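Local coordinates for hypothetical protein SpyM3_0169 (PDB 1PG6), which is of unknown function but belongs to the AIM24 family of the cupin clan and binds calcium ions in the crystal, at residues L121-D124 / G125-Y129; V184-S187 / R188-Y192. One frame throughout, in Å; residues are numbered along the deposited sequence.

Contact 1: residues L121-D124 / G125-Y129; sequences LALD and GSAQY
Asp124 and Ala127 close a type I beta turn: Ala127 N donates to Asp124 O at 2.9 Å, the donor standing well above the carbonyl plane. Gly125 and Ser126 fill the two corners, and the chain swings from strand 120-124 into strand 128-133. Inside the bend the packing is apolar. Leu123 has its CG anti to the backbone N (chi1 180°), which carries the fork across the opening; CD1 meets Ala127 CB at 3.7 Å, while CD2 reaches Tyr129 CB at 4.0 Å, lying obliquely to the tyrosine ring. Leu108 of strand 103-108 touches both Leu123 and Ala127.

Polar groups hold the other side to neighbouring backbone. Asp124 CB lies 3.5 Å from Ser126 OG, but the two side chains find their main polar partners in other parts of the chain: Asp124 OD1 takes Thr157 N, OD2 takes Met13 N, and Ser126 OG bonds Leu155 O. Water 1 is a further partner of Asp124 OD2, donating to it at 3.0 Å and weakly accepting from Ser126 N. Farther back the strand carries a classic beta bulge, Leu121 and Ala122 sitting opposite the single residue Leu159. The whole is a tight turn leading from one antiparallel sheet into another, in a chain of the cupin clan.

Contact 2: residues V184-S187 / R188-Y192; sequences VAWS and RELDY
Trp186 drives the edge of its indole into the face of Tyr192, six residues on, while its NE1 makes a weak bond to a water held in the same bend. This edge-to-face, T-shaped pair spans a type I beta turn, Ser187 to Leu190, which connects strand 183-187 with strand 191-195. The six-membered ring of Trp186 and the Tyr192 ring have centroids 5.0 Å apart and planes at 62°; Trp186 CZ2 sits over the centre of the tyrosine ring, 3.7 Å from Tyr192 CD1. In both residues CG lies between the backbone N and the carbonyl carbon (chi1 66° for Trp186, 86° for Tyr192); this shared rotamer turns the two rings toward each other across the bend, so that the side chains cross at about a right angle. Phe214 adds a second edge-to-face partner for Trp186, and Tyr192 OH bonds Gln134 OE1.

The turn itself is closed by Leu190 N donating to Ser187 O at 3.2 Å, from above the carbonyl plane. Leu190 CB lies at the indole edge, near its plane, and Leu190 CD1 is 4.4 Å from Trp186 CB. On the outer side Glu189, its chain bent at chi2, folds back along Ser187 in a tight approach, CG 3.3 Å from Ser187 CB. Their polar ends go elsewhere: Glu189 OE2 forms a salt bridge with Lys111 NZ, and Ser187 OG bonds Glu219 N. Water 2 sits at the heart of the bend, 2.8 Å from Ser187 O and 2.8 Å from Leu190 O, and accepts the weak bond from Trp186 NE1 at 2.9 Å.

In the fold
Contact 1 comes first in the chain and contact 2 follows some 55 residues later, without touching it; their centres lie about 17 Å apart and their nearest atoms about 8 Å. Both reach one six-stranded antiparallel sheet, but at different places: contact 1 feeds one of its edge strands, 128-133, whereas contact 2 starts from the inner strand 183-187. Between these two run strands 148-153 and 113-116. Contact 1 comes in from 120-124 of a second six-stranded sheet; contact 2 goes out into 191-195 of a three-stranded one. Each turn thus carries the chain from one antiparallel sheet into another, and together they touch three of its sheets.

Contact 1: residues L121-D124 / G125-Y129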
# COMPACT_ATOMS: atom_id res chain seq x y z
N LEU A 121 1.66 -2.61 -2.75
CA LEU A 121 2.70 -3.23 -3.58
C LEU A 121 2.20 -3.44 -5.00
O LEU A 121 2.88 -3.06 -5.96
CB LEU A 121 3.16 -4.57 -2.99
CG LEU A 121 4.15 -5.32 -3.89
CD1 LEU A 121 5.33 -4.43 -4.22
CD2 LEU A 121 4.62 -6.60 -3.21
N ALA A 122 1.02 -4.04 -5.14
CA ALA A 122 0.48 -4.29 -6.47
C ALA A 122 -1.03 -4.47 -6.48
O ALA A 122 -1.65 -4.80 -5.46
CB ALA A 122 1.14 -5.52 -7.09
N LEU A 123 -1.62 -4.28 -7.65
CA LEU A 123 -3.06 -4.41 -7.80
C LEU A 123 -3.42 -4.79 -9.23
O LEU A 123 -2.88 -4.23 -10.18
CB LEU A 123 -3.73 -3.07 -7.45
CG LEU A 123 -5.26 -3.00 -7.56
CD1 LEU A 123 -5.90 -3.88 -6.49
CD2 LEU A 123 -5.71 -1.56 -7.39
N ASP A 124 -4.32 -5.76 -9.37
CA ASP A 124 -4.76 -6.20 -10.68
C ASP A 124 -5.26 -5.01 -11.49
O ASP A 124 -5.92 -4.12 -10.96
CB ASP A 124 -5.89 -7.22 -10.53
CG ASP A 124 -5.44 -8.63 -10.82
OD1 ASP A 124 -5.61 -9.50 -9.95
OD2 ASP A 124 -4.92 -8.86 -11.93
N GLY A 125 -4.92 -4.98 -12.77
CA GLY A 125 -5.35 -3.89 -13.63
C GLY A 125 -6.86 -3.86 -13.76
O GLY A 125 -7.44 -2.85 -14.15
N SER A 126 -7.50 -4.98 -13.43
CA SER A 126 -8.95 -5.08 -13.51
C SER A 126 -9.61 -4.36 -12.34
O SER A 126 -10.80 -4.03 -12.39
CB SER A 126 -9.38 -6.55 -13.50
OG SER A 126 -8.94 -7.20 -12.32
N ALA A 127 -8.85 -4.11 -11.28
CA ALA A 127 -9.37 -3.43 -10.10
C ALA A 127 -9.13 -1.92 -10.20
O ALA A 127 -8.47 -1.44 -11.12
CB ALA A 127 -8.72 -3.98 -8.84
N GLN A 128 -9.67 -1.19 -9.22
CA GLN A 128 -9.53 0.26 -9.19
C GLN A 128 -9.14 0.70 -7.78
O GLN A 128 -9.27 -0.06 -6.82
CB GLN A 128 -10.87 0.89 -9.58
CG GLN A 128 -10.79 2.34 -10.05
CD GLN A 128 -10.47 2.46 -11.53
OE1 GLN A 128 -10.22 3.55 -12.04
NE2 GLN A 128 -10.49 1.33 -12.24
N TYR A 129 -8.66 1.93 -7.66
CA TYR A 129 -8.28 2.45 -6.35
C TYR A 129 -8.44 3.96 -6.31
O TYR A 129 -8.47 4.62 -7.34
CB TYR A 129 -6.82 2.08 -6.04
CG TYR A 129 -5.80 2.98 -6.72
CD1 TYR A 129 -5.39 4.17 -6.13
CD2 TYR A 129 -5.26 2.64 -7.96
CE1 TYR A 129 -4.48 5.02 -6.76
CE2 TYR A 129 -4.35 3.48 -8.61
CZ TYR A 129 -3.97 4.66 -8.00
OH TYR A 129 -3.07 5.49 -8.64
O HOH W 1 -6.30 -7.75 -14.38

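Contact 2: residues V184-S187 / R188-Y192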
# COMPACT_ATOMS: atom_id res chain seq x y z
N VAL A 184 -1.19 -1.89 8.45
CA VAL A 184 -0.90 -2.15 7.04
C VAL A 184 -2.12 -1.91 6.15
O VAL A 184 -2.09 -1.06 5.26
CB VAL A 184 -0.43 -3.61 6.83
CG1 VAL A 184 -0.17 -3.88 5.35
CG2 VAL A 184 0.83 -3.88 7.65
N ALA A 185 -3.18 -2.67 6.40
CA ALA A 185 -4.39 -2.57 5.61
C ALA A 185 -5.56 -3.09 6.44
O ALA A 185 -5.36 -3.84 7.39
CB ALA A 185 -4.24 -3.41 4.34
N TRP A 186 -6.78 -2.69 6.09
CA TRP A 186 -7.93 -3.15 6.85
C TRP A 186 -9.20 -3.16 6.00
O TRP A 186 -9.27 -2.50 4.97
CB TRP A 186 -8.11 -2.28 8.10
CG TRP A 186 -8.46 -0.84 7.81
CD1 TRP A 186 -9.71 -0.30 7.79
CD2 TRP A 186 -7.55 0.23 7.53
NE1 TRP A 186 -9.64 1.05 7.51
CE2 TRP A 186 -8.33 1.40 7.34
CE3 TRP A 186 -6.15 0.32 7.42
CZ2 TRP A 186 -7.76 2.64 7.05
CZ3 TRP A 186 -5.59 1.56 7.12
CH2 TRP A 186 -6.39 2.71 6.94
N SER A 187 -10.19 -3.93 6.44
CA SER A 187 -11.45 -4.04 5.71
C SER A 187 -12.13 -2.70 5.50
O SER A 187 -12.23 -1.88 6.41
CB SER A 187 -12.40 -4.98 6.46
OG SER A 187 -11.90 -6.31 6.48
N ARG A 188 -12.61 -2.47 4.28
CA ARG A 188 -13.28 -1.22 3.95
C ARG A 188 -14.59 -1.12 4.72
O ARG A 188 -15.06 -0.02 5.02
CB ARG A 188 -13.55 -1.15 2.46
CG ARG A 188 -14.05 0.21 2.01
CD ARG A 188 -14.40 0.19 0.55
NE ARG A 188 -15.54 -0.68 0.29
CZ ARG A 188 -16.03 -0.93 -0.92
NH1 ARG A 188 -15.46 -0.38 -1.99
NH2 ARG A 188 -17.07 -1.74 -1.06
N GLU A 189 -15.15 -2.27 5.05
CA GLU A 189 -16.40 -2.38 5.78
C GLU A 189 -16.31 -1.86 7.23
O GLU A 189 -17.33 -1.54 7.85
CB GLU A 189 -16.86 -3.84 5.75
CG GLU A 189 -15.69 -4.84 5.92
CD GLU A 189 -15.39 -5.70 4.69
OE1 GLU A 189 -15.06 -5.16 3.59
OE2 GLU A 189 -15.46 -6.95 4.82
N LEU A 190 -15.09 -1.76 7.75
CA LEU A 190 -14.88 -1.27 9.12
C LEU A 190 -14.98 0.25 9.20
O LEU A 190 -14.78 0.95 8.21
CB LEU A 190 -13.50 -1.70 9.63
CG LEU A 190 -13.27 -3.15 10.08
CD1 LEU A 190 -11.78 -3.44 10.16
CD2 LEU A 190 -13.93 -3.36 11.43
N ASP A 191 -15.29 0.75 10.39
CA ASP A 191 -15.34 2.18 10.61
C ASP A 191 -13.96 2.52 11.15
O ASP A 191 -13.47 1.85 12.07
CB ASP A 191 -16.41 2.54 11.64
CG ASP A 191 -17.81 2.22 11.16
OD1 ASP A 191 -18.15 1.02 11.04
OD2 ASP A 191 -18.58 3.17 10.90
N TYR A 192 -13.32 3.54 10.60
CA TYR A 192 -11.99 3.90 11.07
C TYR A 192 -11.82 5.40 11.21
O TYR A 192 -12.54 6.18 10.59
CB TYR A 192 -10.93 3.36 10.10
CG TYR A 192 -10.63 4.28 8.95
CD1 TYR A 192 -9.57 5.19 9.02
CD2 TYR A 192 -11.39 4.25 7.79
CE1 TYR A 192 -9.29 6.05 7.96
CE2 TYR A 192 -11.12 5.10 6.72
CZ TYR A 192 -10.06 6.00 6.81
OH TYR A 192 -9.76 6.82 5.76
O HOH W 2 -12.41 0.94 6.68